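Local coordinates for protein probable arabinosyltransferase B (Mycobacterium tuberculosis H37Rv, PDB 7BVF) that polymerises arabinose into the arabinan of cell-wall arabinogalactan, acting as a membrane-embedded glycosyltransferase that can bind the drug ethambutol, at residues A[622-632]-A[699-707]. Numbering follows the deposited sequence.
Sequences SRNRMAFLAAL and IRALTTAPV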
ATOM      1  N   SER A 622      13.386 -34.224 -22.456  1.00 22.08           N
ATOM      2  CA  SER A 622      11.979 -34.038 -22.124  1.00 22.08           C
ATOM      3  C   SER A 622      11.791 -33.296 -20.811  1.00 22.08           C
ATOM      4  O   SER A 622      10.775 -32.616 -20.632  1.00 22.08           O
ATOM      5  CB  SER A 622      11.280 -35.390 -22.055  1.00 22.08           C
ATOM      6  OG  SER A 622      11.319 -36.041 -23.307  1.00 22.08           O
ATOM      7  N   ARG A 623      12.734 -33.428 -19.879  1.00 20.33           N
ATOM      8  CA  ARG A 623      12.598 -32.757 -18.591  1.00 20.33           C
ATOM      9  C   ARG A 623      12.537 -31.247 -18.758  1.00 20.33           C
ATOM     10  O   ARG A 623      11.725 -30.574 -18.113  1.00 20.33           O
ATOM     11  CB  ARG A 623      13.755 -33.146 -17.680  1.00 20.33           C
ATOM     12  CG  ARG A 623      13.641 -32.606 -16.276  1.00 20.33           C
ATOM     13  CD  ARG A 623      15.003 -32.485 -15.633  1.00 20.33           C
ATOM     14  NE  ARG A 623      15.754 -31.366 -16.180  1.00 20.33           N
ATOM     15  CZ  ARG A 623      16.995 -31.056 -15.830  1.00 20.33           C
ATOM     16  NH1 ARG A 623      17.597 -30.017 -16.381  1.00 20.33           N
ATOM     17  NH2 ARG A 623      17.631 -31.784 -14.929  1.00 20.33           N
ATOM     18  N   ASN A 624      13.373 -30.697 -19.640  1.00 19.08           N
ATOM     19  CA  ASN A 624      13.397 -29.254 -19.846  1.00 19.08           C
ATOM     20  C   ASN A 624      12.101 -28.757 -20.478  1.00 19.08           C
ATOM     21  O   ASN A 624      11.568 -27.711 -20.085  1.00 19.08           O
ATOM     22  CB  ASN A 624      14.596 -28.889 -20.713  1.00 19.08           C
ATOM     23  CG  ASN A 624      15.877 -29.521 -20.225  1.00 19.08           C
ATOM     24  OD1 ASN A 624      16.111 -29.626 -19.027  1.00 19.08           O
ATOM     25  ND2 ASN A 624      16.716 -29.946 -21.154  1.00 19.08           N
ATOM     26  N   ARG A 625      11.573 -29.497 -21.453  1.00 20.45           N
ATOM     27  CA  ARG A 625      10.339 -29.080 -22.106  1.00 20.45           C
ATOM     28  C   ARG A 625       9.145 -29.190 -21.163  1.00 20.45           C
ATOM     29  O   ARG A 625       8.263 -28.322 -21.162  1.00 20.45           O
ATOM     30  CB  ARG A 625      10.134 -29.899 -23.378  1.00 20.45           C
ATOM     31  CG  ARG A 625      11.142 -29.536 -24.456  1.00 20.45           C
ATOM     32  CD  ARG A 625      10.921 -30.254 -25.771  1.00 20.45           C
ATOM     33  NE  ARG A 625      11.359 -31.646 -25.761  1.00 20.45           N
ATOM     34  CZ  ARG A 625      10.551 -32.686 -25.921  1.00 20.45           C
ATOM     35  NH1 ARG A 625       9.255 -32.494 -26.097  1.00 20.45           N
ATOM     36  NH2 ARG A 625      11.037 -33.916 -25.911  1.00 20.45           N
ATOM     37  N   MET A 626       9.111 -30.233 -20.329  1.00 21.60           N
ATOM     38  CA  MET A 626       8.071 -30.312 -19.309  1.00 21.60           C
ATOM     39  C   MET A 626       8.201 -29.193 -18.285  1.00 21.60           C
ATOM     40  O   MET A 626       7.186 -28.686 -17.796  1.00 21.60           O
ATOM     41  CB  MET A 626       8.114 -31.668 -18.612  1.00 21.60           C
ATOM     42  CG  MET A 626       7.580 -32.810 -19.447  1.00 21.60           C
ATOM     43  SD  MET A 626       5.861 -32.577 -19.927  1.00 21.60           S
ATOM     44  CE  MET A 626       5.091 -32.370 -18.329  1.00 21.60           C
ATOM     45  N   ALA A 627       9.428 -28.788 -17.952  1.00 20.07           N
ATOM     46  CA  ALA A 627       9.605 -27.666 -17.036  1.00 20.07           C
ATOM     47  C   ALA A 627       9.076 -26.373 -17.639  1.00 20.07           C
ATOM     48  O   ALA A 627       8.445 -25.566 -16.945  1.00 20.07           O
ATOM     49  CB  ALA A 627      11.078 -27.522 -16.665  1.00 20.07           C
ATOM     50  N   PHE A 628       9.315 -26.157 -18.934  1.00 20.62           N
ATOM     51  CA  PHE A 628       8.766 -24.967 -19.581  1.00 20.62           C
ATOM     52  C   PHE A 628       7.241 -25.000 -19.605  1.00 20.62           C
ATOM     53  O   PHE A 628       6.587 -23.973 -19.385  1.00 20.62           O
ATOM     54  CB  PHE A 628       9.316 -24.824 -20.997  1.00 20.62           C
ATOM     55  CG  PHE A 628       8.828 -23.596 -21.709  1.00 20.62           C
ATOM     56  CD1 PHE A 628       9.300 -22.344 -21.363  1.00 20.62           C
ATOM     57  CD2 PHE A 628       7.890 -23.692 -22.721  1.00 20.62           C
ATOM     58  CE1 PHE A 628       8.853 -21.217 -22.014  1.00 20.62           C
ATOM     59  CE2 PHE A 628       7.440 -22.566 -23.374  1.00 20.62           C
ATOM     60  CZ  PHE A 628       7.921 -21.328 -23.018  1.00 20.62           C
ATOM     61  N   LEU A 629       6.657 -26.169 -19.870  1.00 20.30           N
ATOM     62  CA  LEU A 629       5.201 -26.284 -19.849  1.00 20.30           C
ATOM     63  C   LEU A 629       4.637 -25.992 -18.460  1.00 20.30           C
ATOM     64  O   LEU A 629       3.607 -25.316 -18.323  1.00 20.30           O
ATOM     65  CB  LEU A 629       4.788 -27.676 -20.315  1.00 20.30           C
ATOM     66  CG  LEU A 629       3.314 -27.894 -20.625  1.00 20.30           C
ATOM     67  CD1 LEU A 629       2.889 -27.042 -21.800  1.00 20.30           C
ATOM     68  CD2 LEU A 629       3.059 -29.355 -20.907  1.00 20.30           C
ATOM     69  N   ALA A 630       5.298 -26.492 -17.414  1.00 20.77           N
ATOM     70  CA  ALA A 630       4.848 -26.209 -16.055  1.00 20.77           C
ATOM     71  C   ALA A 630       4.968 -24.725 -15.731  1.00 20.77           C
ATOM     72  O   ALA A 630       4.121 -24.167 -15.023  1.00 20.77           O
ATOM     73  CB  ALA A 630       5.645 -27.041 -15.056  1.00 20.77           C
ATOM     74  N   ALA A 631       6.010 -24.067 -16.242  1.00 21.28           N
ATOM     75  CA  ALA A 631       6.130 -22.626 -16.043  1.00 21.28           C
ATOM     76  C   ALA A 631       4.996 -21.876 -16.731  1.00 21.28           C
ATOM     77  O   ALA A 631       4.465 -20.900 -16.189  1.00 21.28           O
ATOM     78  CB  ALA A 631       7.482 -22.136 -16.553  1.00 21.28           C
ATOM     79  N   LEU A 632       4.611 -22.320 -17.930  1.00 21.62           N
ATOM     80  CA  LEU A 632       3.468 -21.712 -18.610  1.00 21.62           C
ATOM     81  C   LEU A 632       2.188 -21.874 -17.799  1.00 21.62           C
ATOM     82  O   LEU A 632       1.391 -20.934 -17.684  1.00 21.62           O
ATOM     83  CB  LEU A 632       3.290 -22.325 -19.995  1.00 21.62           C
ATOM     84  CG  LEU A 632       3.802 -21.524 -21.186  1.00 21.62           C
ATOM     85  CD1 LEU A 632       3.679 -22.343 -22.445  1.00 21.62           C
ATOM     86  CD2 LEU A 632       3.033 -20.233 -21.321  1.00 21.62           C
ATOM     87  N   ILE A 699       3.587 -36.676 -25.345  1.00 37.12           N
ATOM     88  CA  ILE A 699       4.315 -35.536 -24.795  1.00 37.12           C
ATOM     89  C   ILE A 699       5.262 -34.916 -25.804  1.00 37.12           C
ATOM     90  O   ILE A 699       5.787 -33.826 -25.555  1.00 37.12           O
ATOM     91  CB  ILE A 699       5.101 -35.920 -23.529  1.00 37.12           C
ATOM     92  CG1 ILE A 699       6.398 -36.630 -23.896  1.00 37.12           C
ATOM     93  CG2 ILE A 699       4.259 -36.803 -22.631  1.00 37.12           C
ATOM     94  CD1 ILE A 699       7.379 -36.697 -22.759  1.00 37.12           C
ATOM     95  N   ARG A 700       5.503 -35.582 -26.931  1.00 38.21           N
ATOM     96  CA  ARG A 700       6.179 -34.928 -28.041  1.00 38.21           C
ATOM     97  C   ARG A 700       5.228 -34.024 -28.807  1.00 38.21           C
ATOM     98  O   ARG A 700       5.657 -33.008 -29.361  1.00 38.21           O
ATOM     99  CB  ARG A 700       6.782 -35.970 -28.980  1.00 38.21           C
ATOM    100  CG  ARG A 700       7.486 -35.392 -30.186  1.00 38.21           C
ATOM    101  CD  ARG A 700       8.306 -36.447 -30.903  1.00 38.21           C
ATOM    102  NE  ARG A 700       9.270 -35.843 -31.816  1.00 38.21           N
ATOM    103  CZ  ARG A 700      10.462 -35.389 -31.448  1.00 38.21           C
ATOM    104  NH1 ARG A 700      10.844 -35.474 -30.182  1.00 38.21           N
ATOM    105  NH2 ARG A 700      11.275 -34.854 -32.348  1.00 38.21           N
ATOM    106  N   ALA A 701       3.940 -34.368 -28.836  1.00 36.36           N
ATOM    107  CA  ALA A 701       2.953 -33.545 -29.520  1.00 36.36           C
ATOM    108  C   ALA A 701       2.555 -32.344 -28.675  1.00 36.36           C
ATOM    109  O   ALA A 701       2.530 -31.211 -29.163  1.00 36.36           O
ATOM    110  CB  ALA A 701       1.722 -34.384 -29.870  1.00 36.36           C
ATOM    111  N   LEU A 702       2.244 -32.569 -27.402  1.00 34.17           N
ATOM    112  CA  LEU A 702       1.758 -31.476 -26.566  1.00 34.17           C
ATOM    113  C   LEU A 702       2.856 -30.509 -26.135  1.00 34.17           C
ATOM    114  O   LEU A 702       2.584 -29.618 -25.324  1.00 34.17           O
ATOM    115  CB  LEU A 702       1.026 -32.024 -25.335  1.00 34.17           C
ATOM    116  CG  LEU A 702       1.735 -32.874 -24.283  1.00 34.17           C
ATOM    117  CD1 LEU A 702       2.302 -32.015 -23.183  1.00 34.17           C
ATOM    118  CD2 LEU A 702       0.765 -33.878 -23.702  1.00 34.17           C
ATOM    119  N   THR A 703       4.078 -30.642 -26.654  1.00 32.08           N
ATOM    120  CA  THR A 703       5.161 -29.714 -26.346  1.00 32.08           C
ATOM    121  C   THR A 703       5.816 -29.152 -27.603  1.00 32.08           C
ATOM    122  O   THR A 703       6.967 -28.713 -27.552  1.00 32.08           O
ATOM    123  CB  THR A 703       6.216 -30.381 -25.463  1.00 32.08           C
ATOM    124  OG1 THR A 703       6.632 -31.613 -26.060  1.00 32.08           O
ATOM    125  CG2 THR A 703       5.659 -30.657 -24.082  1.00 32.08           C
ATOM    126  N   THR A 704       5.110 -29.157 -28.733  1.00 31.51           N
ATOM    127  CA  THR A 704       5.634 -28.572 -29.959  1.00 31.51           C
ATOM    128  C   THR A 704       5.326 -27.085 -30.073  1.00 31.51           C
ATOM    129  O   THR A 704       6.149 -26.322 -30.590  1.00 31.51           O
ATOM    130  CB  THR A 704       5.077 -29.302 -31.182  1.00 31.51           C
ATOM    131  OG1 THR A 704       3.680 -29.556 -30.994  1.00 31.51           O
ATOM    132  CG2 THR A 704       5.805 -30.610 -31.406  1.00 31.51           C
ATOM    133  N   ALA A 705       4.157 -26.655 -29.604  1.00 26.43           N
ATOM    134  CA  ALA A 705       3.772 -25.253 -29.679  1.00 26.43           C
ATOM    135  C   ALA A 705       2.744 -24.923 -28.607  1.00 26.43           C
ATOM    136  O   ALA A 705       1.541 -24.915 -28.888  1.00 26.43           O
ATOM    137  CB  ALA A 705       3.212 -24.925 -31.061  1.00 26.43           C
ATOM    138  N   PRO A 706       3.167 -24.667 -27.366  1.00 24.16           N
ATOM    139  CA  PRO A 706       2.200 -24.326 -26.316  1.00 24.16           C
ATOM    140  C   PRO A 706       1.862 -22.842 -26.246  1.00 24.16           C
ATOM    141  O   PRO A 706       0.755 -22.474 -25.840  1.00 24.16           O
ATOM    142  CB  PRO A 706       2.902 -24.802 -25.041  1.00 24.16           C
ATOM    143  CG  PRO A 706       4.348 -24.692 -25.347  1.00 24.16           C
ATOM    144  CD  PRO A 706       4.528 -24.842 -26.834  1.00 24.16           C
ATOM    145  N   VAL A 707       2.792 -21.986 -26.653  1.00 23.14           N
ATOM    146  CA  VAL A 707       2.599 -20.538 -26.588  1.00 23.14           C
ATOM    147  C   VAL A 707       1.529 -20.089 -27.581  1.00 23.14           C
ATOM    148  O   VAL A 707       0.649 -19.299 -27.201  1.00 23.14           O
ATOM    149  CB  VAL A 707       3.918 -19.783 -26.826  1.00 23.14           C
ATOM    150  CG1 VAL A 707       3.707 -18.293 -26.663  1.00 23.14           C
ATOM    151  CG2 VAL A 707       4.993 -20.278 -25.883  1.00 23.14           C
TER
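Two flat groups of helix 622-639, the Arg625 guanidinium and the Phe628 ring, meet 699-707 with their edges. In the plane of the guanidinium lies Thr703 OG1, 2.8 Å from Arg625 NH1, and the carbonyl of Ile699 borders the same edge farther off. The Arg625 chain is extended at chi2 but bent at chi3 (-76°), which turns its end toward Thr703; NE makes a weak hydrogen bond to Leu619 O. The guanidinium of Arg700 also comes near, with NH1 4.6 Å from Arg625 NH2, two like charges close to each other. Phe628 presents CE2 to Val707 CG2 (4.2 Å) and to the Pro706 ring. Leu702 is the first residue after helix 697-701 to leave helical phi/psi, and the contact joins helix 622-639 to the link between helices 697-701 and 706-727; both segments overlap predicted transmembrane helices, and 622-632 belongs to the part related to GT-C glycosyltransferases. Pro706 receives two leucines: its CB lies 3.9 Å from Leu629 CD1 and 3.7 Å from Leu632 CD1, the latter side chain crossing it at about a right angle. A chi1 of -168°, with CG anti to the backbone N, sends the Leu629 fork across, and its CD2 meets Leu702 CD1 at 3.6 Å.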